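Local atomic coordinates of glycerol-3-phosphate dehydrogenase [NAD(P)+] (Coxiella burnetii, PDB entry 3K96), a protein that probably catalyses the NAD(P)H-dependent reduction of dihydroxyacetone phosphate to sn-glycerol 3-phosphate, the key precursor for phospholipid synthesis. Residues L35-W40 / G72-Y77; L44-A49 / P82-L87; R76-Y81 / L164-A169. One frame throughout, in Å; residues are numbered along the deposited sequence.

Interaction 1 (L35-W40 / G72-Y77)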
loop_
_atom_site.group_PDB
_atom_site.type_symbol
_atom_site.label_atom_id
_atom_site.label_comp_id
_atom_site.label_asym_id
_atom_site.label_seq_id
_atom_site.Cartn_x
_atom_site.Cartn_y
_atom_site.Cartn_z
ATOM N N LEU A 35 16.173 -11.302 22.997
ATOM C CA LEU A 35 15.311 -11.121 24.146
ATOM C C LEU A 35 13.884 -10.897 23.643
ATOM O O LEU A 35 13.589 -9.867 23.037
ATOM C CB LEU A 35 15.792 -9.909 24.978
ATOM C CG LEU A 35 17.287 -9.880 25.368
ATOM C CD1 LEU A 35 17.605 -8.678 26.285
ATOM C CD2 LEU A 35 17.753 -11.194 26.012
ATOM N N GLY A 36 13.019 -11.874 23.894
ATOM C CA GLY A 36 11.618 -11.852 23.420
ATOM C C GLY A 36 11.373 -13.072 22.543
ATOM O O GLY A 36 11.850 -13.150 21.395
ATOM N N ALA A 37 10.614 -14.024 23.070
ATOM C CA ALA A 37 10.354 -15.248 22.355
ATOM C C ALA A 37 8.964 -15.288 21.753
ATOM O O ALA A 37 8.286 -16.330 21.764
ATOM C CB ALA A 37 10.603 -16.449 23.266
ATOM N N GLY A 38 8.506 -14.142 21.261
ATOM C CA GLY A 38 7.232 -14.093 20.542
ATOM C C GLY A 38 7.500 -14.670 19.146
ATOM O O GLY A 38 8.608 -15.196 18.862
ATOM N N SER A 39 6.510 -14.551 18.267
ATOM C CA SER A 39 6.620 -15.063 16.899
ATOM C C SER A 39 7.807 -14.458 16.163
ATOM O O SER A 39 8.637 -15.171 15.592
ATOM C CB SER A 39 5.341 -14.730 16.106
ATOM O OG SER A 39 4.183 -15.230 16.757
ATOM N N TRP A 40 7.875 -13.134 16.166
ATOM C CA TRP A 40 8.917 -12.432 15.446
ATOM C C TRP A 40 10.301 -12.714 16.035
ATOM O O TRP A 40 11.228 -13.033 15.296
ATOM C CB TRP A 40 8.583 -10.935 15.352
ATOM C CG TRP A 40 9.539 -10.089 14.518
ATOM C CD1 TRP A 40 10.004 -8.838 14.838
ATOM C CD2 TRP A 40 10.161 -10.432 13.265
ATOM N NE1 TRP A 40 10.861 -8.383 13.867
ATOM C CE2 TRP A 40 10.970 -9.335 12.885
ATOM C CE3 TRP A 40 10.092 -11.536 12.416
ATOM C CZ2 TRP A 40 11.704 -9.322 11.708
ATOM C CZ3 TRP A 40 10.840 -11.525 11.256
ATOM C CH2 TRP A 40 11.636 -10.432 10.912
ATOM N N GLY A 72 11.899 -28.335 21.921
ATOM C CA GLY A 72 12.745 -27.990 20.792
ATOM C C GLY A 72 11.963 -27.238 19.729
ATOM O O GLY A 72 12.254 -27.335 18.544
ATOM N N VAL A 73 10.965 -26.484 20.169
ATOM C CA VAL A 73 10.148 -25.698 19.269
ATOM C C VAL A 73 9.422 -24.676 20.129
ATOM O O VAL A 73 9.387 -24.797 21.358
ATOM C CB VAL A 73 9.153 -26.603 18.469
ATOM C CG1 VAL A 73 8.158 -27.286 19.413
ATOM C CG2 VAL A 73 8.425 -25.809 17.345
ATOM N N ASN A 74 8.871 -23.645 19.498
ATOM C CA ASN A 74 8.126 -22.651 20.238
ATOM C C ASN A 74 6.684 -22.862 19.904
ATOM O O ASN A 74 6.166 -22.229 18.990
ATOM C CB ASN A 74 8.547 -21.242 19.853
ATOM C CG ASN A 74 7.899 -20.186 20.718
ATOM O OD1 ASN A 74 6.938 -20.452 21.461
ATOM N ND2 ASN A 74 8.430 -18.974 20.639
ATOM N N ASN A 75 6.039 -23.766 20.635
ATOM C CA ASN A 75 4.643 -24.055 20.386
ATOM C C ASN A 75 3.696 -22.923 20.706
ATOM O O ASN A 75 2.704 -22.758 20.021
ATOM C CB ASN A 75 4.206 -25.351 21.076
ATOM C CG ASN A 75 4.509 -26.576 20.238
ATOM O OD1 ASN A 75 4.459 -26.521 19.010
ATOM N ND2 ASN A 75 4.813 -27.690 20.890
ATOM N N ARG A 76 3.986 -22.122 21.714
ATOM C CA ARG A 76 3.081 -21.026 22.008
ATOM C C ARG A 76 2.978 -20.002 20.921
ATOM O O ARG A 76 1.902 -19.479 20.707
ATOM C CB ARG A 76 3.506 -20.231 23.230
ATOM C CG ARG A 76 3.362 -20.934 24.507
ATOM C CD ARG A 76 3.600 -19.995 25.661
ATOM N NE ARG A 76 3.608 -20.768 26.886
ATOM C CZ ARG A 76 3.738 -20.250 28.097
ATOM N NH1 ARG A 76 3.871 -18.936 28.266
ATOM N NH2 ARG A 76 3.728 -21.057 29.143
ATOM N N TYR A 77 4.093 -19.690 20.256
ATOM C CA TYR A 77 4.096 -18.584 19.295
ATOM C C TYR A 77 4.559 -18.878 17.875
ATOM O O TYR A 77 4.314 -18.078 16.999
ATOM C CB TYR A 77 4.894 -17.387 19.878
ATOM C CG TYR A 77 4.331 -16.870 21.188
ATOM C CD1 TYR A 77 3.119 -16.209 21.225
ATOM C CD2 TYR A 77 5.012 -17.039 22.383
ATOM C CE1 TYR A 77 2.584 -15.755 22.418
ATOM C CE2 TYR A 77 4.492 -16.576 23.585
ATOM C CZ TYR A 77 3.276 -15.938 23.594
ATOM O OH TYR A 77 2.732 -15.470 24.775
#
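Ala37 opens the contact through its backbone: its carbonyl O accepts a hydrogen bond of 2.9 Å from ND2 of Asn74, while its methyl group packs on His64 and Met68 of helix 62-71. Ala37 O lies in the amide plane of Asn74, whereas ND2 sits above the carbonyl plane of Ala37, and the N-H...O angle of 145° is moderately bent. CG of Asn74 stands anti to its own backbone N (chi1 -174°), which carries the amide across to the turn. ND2 also bonds to OG1 of Thr42, and OD1 takes the backbone N of Tyr77 at 3.2 Å, an Asx motif, as well as NE2 of His64. The same Ala37 O lies 3.4 Å from CD2 of Tyr77, obliquely to the ring.

Gly38 follows at the N-cap of helix 39-49, its carbonyl carbon 3.8 Å from CB of Tyr77. Together with Gly36 it fits the glycine-rich strand-turn-helix of a Rossmann dinucleotide-binding fold. Ser39, in the first turn of the helix, donates from OG to the carbonyl O of Tyr77 over 2.9 Å, tilted 24° from the carbonyl plane. Ser39 was modelled in two conformers, so this bond is less certain than that of Asn74.

Ser39 and Trp40 are predicted to bind NADPH. Each segment offers one backbone carbonyl and one side-chain donor, so the two bonds run in opposite directions. The buried Asn74 amide, with bonds at both its oxygen and its nitrogen, shares with Ser39 the task of joining the probable dinucleotide-binding turn to the loop after helix 62-71.

Interaction 2 (L44-A49 / P82-L87)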
loop_
_atom_site.group_PDB
_atom_site.type_symbol
_atom_site.label_atom_id
_atom_site.label_comp_id
_atom_site.label_asym_id
_atom_site.label_seq_id
_atom_site.Cartn_x
_atom_site.Cartn_y
_atom_site.Cartn_z
ATOM N N LEU A 44 13.333 -14.569 13.860
ATOM C CA LEU A 44 14.679 -13.993 13.693
ATOM C C LEU A 44 15.735 -14.982 14.225
ATOM O O LEU A 44 16.815 -15.149 13.634
ATOM C CB LEU A 44 14.778 -12.654 14.420
ATOM C CG LEU A 44 14.148 -11.466 13.695
ATOM C CD1 LEU A 44 13.883 -10.313 14.661
ATOM C CD2 LEU A 44 15.015 -11.058 12.499
ATOM N N ALA A 45 15.416 -15.639 15.330
ATOM C CA ALA A 45 16.337 -16.613 15.926
ATOM C C ALA A 45 16.570 -17.771 14.975
ATOM O O ALA A 45 17.687 -18.304 14.896
ATOM C CB ALA A 45 15.807 -17.105 17.294
ATOM N N LEU A 46 15.521 -18.159 14.232
ATOM C CA LEU A 46 15.637 -19.237 13.259
ATOM C C LEU A 46 16.459 -18.822 12.071
ATOM O O LEU A 46 17.260 -19.598 11.571
ATOM C CB LEU A 46 14.261 -19.709 12.759
ATOM C CG LEU A 46 13.420 -20.518 13.724
ATOM C CD1 LEU A 46 12.016 -20.723 13.178
ATOM C CD2 LEU A 46 14.140 -21.851 13.997
ATOM N N VAL A 47 16.227 -17.613 11.562
ATOM C CA VAL A 47 17.001 -17.145 10.427
ATOM C C VAL A 47 18.498 -17.259 10.728
ATOM O O VAL A 47 19.266 -17.742 9.898
ATOM C CB VAL A 47 16.656 -15.688 10.074
ATOM C CG1 VAL A 47 17.698 -15.100 9.144
ATOM C CG2 VAL A 47 15.221 -15.609 9.454
ATOM N N LEU A 48 18.909 -16.804 11.908
ATOM C CA LEU A 48 20.321 -16.852 12.284
ATOM C C LEU A 48 20.799 -18.269 12.617
ATOM O O LEU A 48 21.836 -18.700 12.132
ATOM C CB LEU A 48 20.589 -15.919 13.480
ATOM C CG LEU A 48 20.256 -14.434 13.254
ATOM C CD1 LEU A 48 20.403 -13.624 14.525
ATOM C CD2 LEU A 48 21.098 -13.849 12.134
ATOM N N ALA A 49 20.049 -18.988 13.443
ATOM C CA ALA A 49 20.464 -20.330 13.870
ATOM C C ALA A 49 20.573 -21.299 12.680
ATOM O O ALA A 49 21.476 -22.153 12.635
ATOM C CB ALA A 49 19.536 -20.880 15.002
ATOM N N PRO A 82 10.750 -26.445 14.241
ATOM C CA PRO A 82 11.733 -26.922 15.228
ATOM C C PRO A 82 13.035 -26.143 15.207
ATOM O O PRO A 82 13.484 -25.678 14.149
ATOM C CB PRO A 82 12.015 -28.372 14.804
ATOM C CG PRO A 82 10.906 -28.750 13.862
ATOM C CD PRO A 82 10.455 -27.470 13.219
ATOM N N PHE A 83 13.630 -26.009 16.381
ATOM C CA PHE A 83 14.878 -25.309 16.511
ATOM C C PHE A 83 16.061 -26.111 15.964
ATOM O O PHE A 83 16.126 -27.299 16.143
ATOM C CB PHE A 83 15.213 -25.026 17.984
ATOM C CG PHE A 83 14.235 -24.139 18.702
ATOM C CD1 PHE A 83 13.315 -23.371 18.023
ATOM C CD2 PHE A 83 14.359 -23.962 20.068
ATOM C CE1 PHE A 83 12.456 -22.530 18.704
ATOM C CE2 PHE A 83 13.527 -23.106 20.756
ATOM C CZ PHE A 83 12.568 -22.385 20.072
ATOM N N PRO A 84 17.000 -25.441 15.288
ATOM C CA PRO A 84 18.235 -26.114 14.917
ATOM C C PRO A 84 19.060 -26.297 16.205
ATOM O O PRO A 84 18.747 -25.690 17.230
ATOM C CB PRO A 84 18.928 -25.121 13.984
ATOM C CG PRO A 84 17.876 -24.178 13.559
ATOM C CD PRO A 84 16.848 -24.142 14.625
ATOM N N GLU A 85 20.092 -27.127 16.162
ATOM C CA GLU A 85 20.895 -27.387 17.357
ATOM C C GLU A 85 21.537 -26.114 17.949
ATOM O O GLU A 85 21.705 -26.012 19.150
ATOM C CB GLU A 85 21.967 -28.457 17.034
ATOM C CG GLU A 85 22.844 -28.896 18.223
ATOM C CD GLU A 85 22.035 -29.519 19.367
ATOM O OE1 GLU A 85 22.559 -29.592 20.515
ATOM O OE2 GLU A 85 20.864 -29.919 19.125
ATOM N N THR A 86 21.847 -25.127 17.109
ATOM C CA THR A 86 22.512 -23.891 17.565
ATOM C C THR A 86 21.598 -22.867 18.242
ATOM O O THR A 86 22.078 -21.821 18.711
ATOM C CB THR A 86 23.289 -23.227 16.427
ATOM O OG1 THR A 86 22.425 -23.044 15.298
ATOM C CG2 THR A 86 24.490 -24.107 16.012
ATOM N N LEU A 87 20.301 -23.173 18.313
ATOM C CA LEU A 87 19.332 -22.294 18.946
ATOM C C LEU A 87 18.895 -22.877 20.280
ATOM O O LEU A 87 18.335 -23.975 20.328
ATOM C CB LEU A 87 18.125 -22.096 18.030
ATOM C CG LEU A 87 16.900 -21.350 18.560
ATOM C CD1 LEU A 87 17.232 -20.054 19.251
ATOM C CD2 LEU A 87 15.940 -21.113 17.389
#
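The last turns of helix 39-49 lie beside an irregular segment that closes in a type I beta turn, Pro84 to Leu87, and the two backbones come nearest at Ala49 and Thr86, whose CA atoms are 5.5 Å apart. Within the Rossmann-type domain this packs the helix that follows the glycine-rich turn against the connection leading into strand 87-90, the outermost strand on one side of the sheet.

Three residues along the helix do most of the work. Ala45 directs its methyl at the end of Leu87, 3.8 Å from CD1. One turn later, the methyl of Ala49 meets Leu87 nearer its root, CB to CB at 3.6 Å, so that the leucine lies along the two alanines. With chi1 at 172° the Leu87 side chain swings away from its own N, and both methyl branches run back along the helix toward Ala45. Val55 and Leu57 of strand 55-58 also pack on Leu87, a sign that this part of the contact belongs to the core between helix and sheet.

Leu46 reaches across with one branch. Its CD2 touches CD of Pro84 at 3.6 Å, the leucine side chain and the proline ring crossing at about a right angle, and the same methyl lies 3.9 Å from CD2 of Leu87. That Leu87 methyl in turn sits over one face of the Phe83 ring, offset toward the rim. The next atom of the Pro84 ring, CG, lies 4.0 Å from CB of Ala49.

OG1 of Thr86, which makes a weak hydrogen bond to Gln53 O, lies 3.0 Å from the carbonyl O of Ala49.

Interaction 3 (R76-Y81 / L164-A169)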
loop_
_atom_site.group_PDB
_atom_site.type_symbol
_atom_site.label_atom_id
_atom_site.label_comp_id
_atom_site.label_asym_id
_atom_site.label_seq_id
_atom_site.Cartn_x
_atom_site.Cartn_y
_atom_site.Cartn_z
ATOM N N ARG A 76 3.986 -22.122 21.714
ATOM C CA ARG A 76 3.081 -21.026 22.008
ATOM C C ARG A 76 2.978 -20.002 20.921
ATOM O O ARG A 76 1.902 -19.479 20.707
ATOM C CB ARG A 76 3.506 -20.231 23.230
ATOM C CG ARG A 76 3.362 -20.934 24.507
ATOM C CD ARG A 76 3.600 -19.995 25.661
ATOM N NE ARG A 76 3.608 -20.768 26.886
ATOM C CZ ARG A 76 3.738 -20.250 28.097
ATOM N NH1 ARG A 76 3.871 -18.936 28.266
ATOM N NH2 ARG A 76 3.728 -21.057 29.143
ATOM N N TYR A 77 4.093 -19.690 20.256
ATOM C CA TYR A 77 4.096 -18.584 19.295
ATOM C C TYR A 77 4.559 -18.878 17.875
ATOM O O TYR A 77 4.314 -18.078 16.999
ATOM C CB TYR A 77 4.894 -17.387 19.878
ATOM C CG TYR A 77 4.331 -16.870 21.188
ATOM C CD1 TYR A 77 3.119 -16.209 21.225
ATOM C CD2 TYR A 77 5.012 -17.039 22.383
ATOM C CE1 TYR A 77 2.584 -15.755 22.418
ATOM C CE2 TYR A 77 4.492 -16.576 23.585
ATOM C CZ TYR A 77 3.276 -15.938 23.594
ATOM O OH TYR A 77 2.732 -15.470 24.775
ATOM N N LEU A 78 5.224 -19.994 17.634
ATOM C CA LEU A 78 5.655 -20.323 16.279
ATOM C C LEU A 78 5.726 -21.845 16.138
ATOM O O LEU A 78 6.806 -22.415 15.921
ATOM C CB LEU A 78 7.019 -19.679 15.962
ATOM C CG LEU A 78 7.428 -19.530 14.487
ATOM C CD1 LEU A 78 6.490 -18.544 13.800
ATOM C CD2 LEU A 78 8.883 -19.050 14.330
ATOM N N PRO A 79 4.566 -22.516 16.279
ATOM C CA PRO A 79 4.538 -23.964 16.169
ATOM C C PRO A 79 4.878 -24.411 14.764
ATOM O O PRO A 79 4.718 -23.633 13.813
ATOM C CB PRO A 79 3.078 -24.320 16.510
ATOM C CG PRO A 79 2.290 -23.096 16.156
ATOM C CD PRO A 79 3.224 -21.947 16.512
ATOM N N ASN A 80 5.382 -25.637 14.665
ATOM C CA ASN A 80 5.746 -26.295 13.410
ATOM C C ASN A 80 7.120 -25.932 12.829
ATOM O O ASN A 80 7.427 -26.317 11.706
ATOM C CB ASN A 80 4.662 -26.085 12.349
ATOM C CG ASN A 80 3.300 -26.530 12.819
ATOM O OD1 ASN A 80 2.328 -25.790 12.693
ATOM N ND2 ASN A 80 3.224 -27.725 13.402
ATOM N N TYR A 81 7.927 -25.187 13.577
ATOM C CA TYR A 81 9.273 -24.821 13.132
ATOM C C TYR A 81 10.304 -25.172 14.212
ATOM O O TYR A 81 10.681 -24.305 15.010
ATOM C CB TYR A 81 9.333 -23.331 12.761
ATOM C CG TYR A 81 8.497 -23.048 11.555
ATOM C CD1 TYR A 81 8.958 -23.366 10.295
ATOM C CD2 TYR A 81 7.220 -22.508 11.674
ATOM C CE1 TYR A 81 8.186 -23.141 9.180
ATOM C CE2 TYR A 81 6.447 -22.290 10.564
ATOM C CZ TYR A 81 6.941 -22.611 9.318
ATOM O OH TYR A 81 6.181 -22.391 8.203
ATOM N N LEU A 164 5.914 -10.716 8.188
ATOM C CA LEU A 164 5.113 -11.648 8.972
ATOM C C LEU A 164 6.048 -12.737 9.473
ATOM O O LEU A 164 6.794 -13.306 8.700
ATOM C CB LEU A 164 4.034 -12.316 8.131
ATOM C CG LEU A 164 2.899 -11.460 7.583
ATOM C CD1 LEU A 164 1.906 -12.364 6.840
ATOM C CD2 LEU A 164 2.222 -10.680 8.757
ATOM N N ALA A 165 5.986 -13.040 10.754
ATOM C CA ALA A 165 6.893 -14.029 11.353
ATOM C C ALA A 165 6.749 -15.421 10.738
ATOM O O ALA A 165 7.749 -16.101 10.492
ATOM C CB ALA A 165 6.688 -14.071 12.893
ATOM N N THR A 166 5.506 -15.840 10.473
ATOM C CA THR A 166 5.223 -17.153 9.895
ATOM C C THR A 166 5.855 -17.322 8.506
ATOM O O THR A 166 6.401 -18.392 8.198
ATOM C CB THR A 166 3.654 -17.448 9.824
ATOM O OG1 THR A 166 2.987 -16.349 9.188
ATOM C CG2 THR A 166 3.040 -17.637 11.241
ATOM N N GLU A 167 5.820 -16.270 7.680
ATOM C CA GLU A 167 6.402 -16.343 6.321
ATOM C C GLU A 167 7.938 -16.372 6.349
ATOM O O GLU A 167 8.581 -17.015 5.500
ATOM C CB GLU A 167 5.892 -15.199 5.426
ATOM C CG GLU A 167 4.353 -15.260 5.168
ATOM C CD GLU A 167 3.863 -14.254 4.102
ATOM O OE1 GLU A 167 4.580 -13.263 3.845
ATOM O OE2 GLU A 167 2.756 -14.475 3.517
ATOM N N VAL A 168 8.514 -15.673 7.321
ATOM C CA VAL A 168 9.964 -15.685 7.497
ATOM C C VAL A 168 10.363 -17.106 7.919
ATOM O O VAL A 168 11.270 -17.677 7.337
ATOM C CB VAL A 168 10.440 -14.632 8.508
ATOM C CG1 VAL A 168 11.949 -14.863 8.897
ATOM C CG2 VAL A 168 10.188 -13.239 7.947
ATOM N N ALA A 169 9.648 -17.694 8.875
ATOM C CA ALA A 169 9.961 -19.067 9.323
ATOM C C ALA A 169 9.872 -20.048 8.162
ATOM O O ALA A 169 10.655 -21.005 8.086
ATOM C CB ALA A 169 9.036 -19.514 10.476
#
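The ring of Tyr81 lies flat against Ala169, whose CB stands 3.6 Å from the ring centroid and only 6° off the normal, a textbook CH-pi contact over the centre of the face. It joins the short helix 165-169, which follows strand 156-160 of the Rossmann-type domain, to a type II beta turn running from Leu78 to Tyr81. A chi1 of -67° sets the tyrosine ring beside its own backbone N, and from there it reaches across the helix, with OH 4.0 Å from Thr166 O, a distance of packing.

Leu78, at the other end of the turn, divides its branches. CD2 meets the same alanine methyl, 3.9 Å from Ala169 CB, while CD1 rests near the helix backbone, 4.3 Å from CA of Thr166. The methyl of Ala169 is therefore shared by an aromatic face and an aliphatic branch.

Ala165, predicted to bind NADPH, begins the helix, and Glu167 bonds to backbone N atoms of Ser233 and Asn234 of the second subunit. Ala169 O accepts a hydrogen bond from NH2 of Arg50 and lies 3.4 Å from CE1 of Tyr81.

In the fold
All three contacts lie in the N-terminal, probably nucleotide-binding part of the protein, their centres 8 to 12 Å apart. Helix 39-49 serves interactions 1 and 2, its start in the former and its last turns in the latter. The loop between helix 62-71 and strand 87-90 supplies 72-77, 76-81 and 82-87 in succession, so one loop passes along this helix and meets helix 165-169 midway. Interactions 1 and 3 share Arg76 and Tyr77 and meet around Ser39, Trp40 and Ala165, three of the residues predicted to bind NADPH. Interaction 2 continues the packing away from them, Leu46 being about 9 Å from the side chains of Trp40 and Ala165 while touching Leu78 and Tyr81.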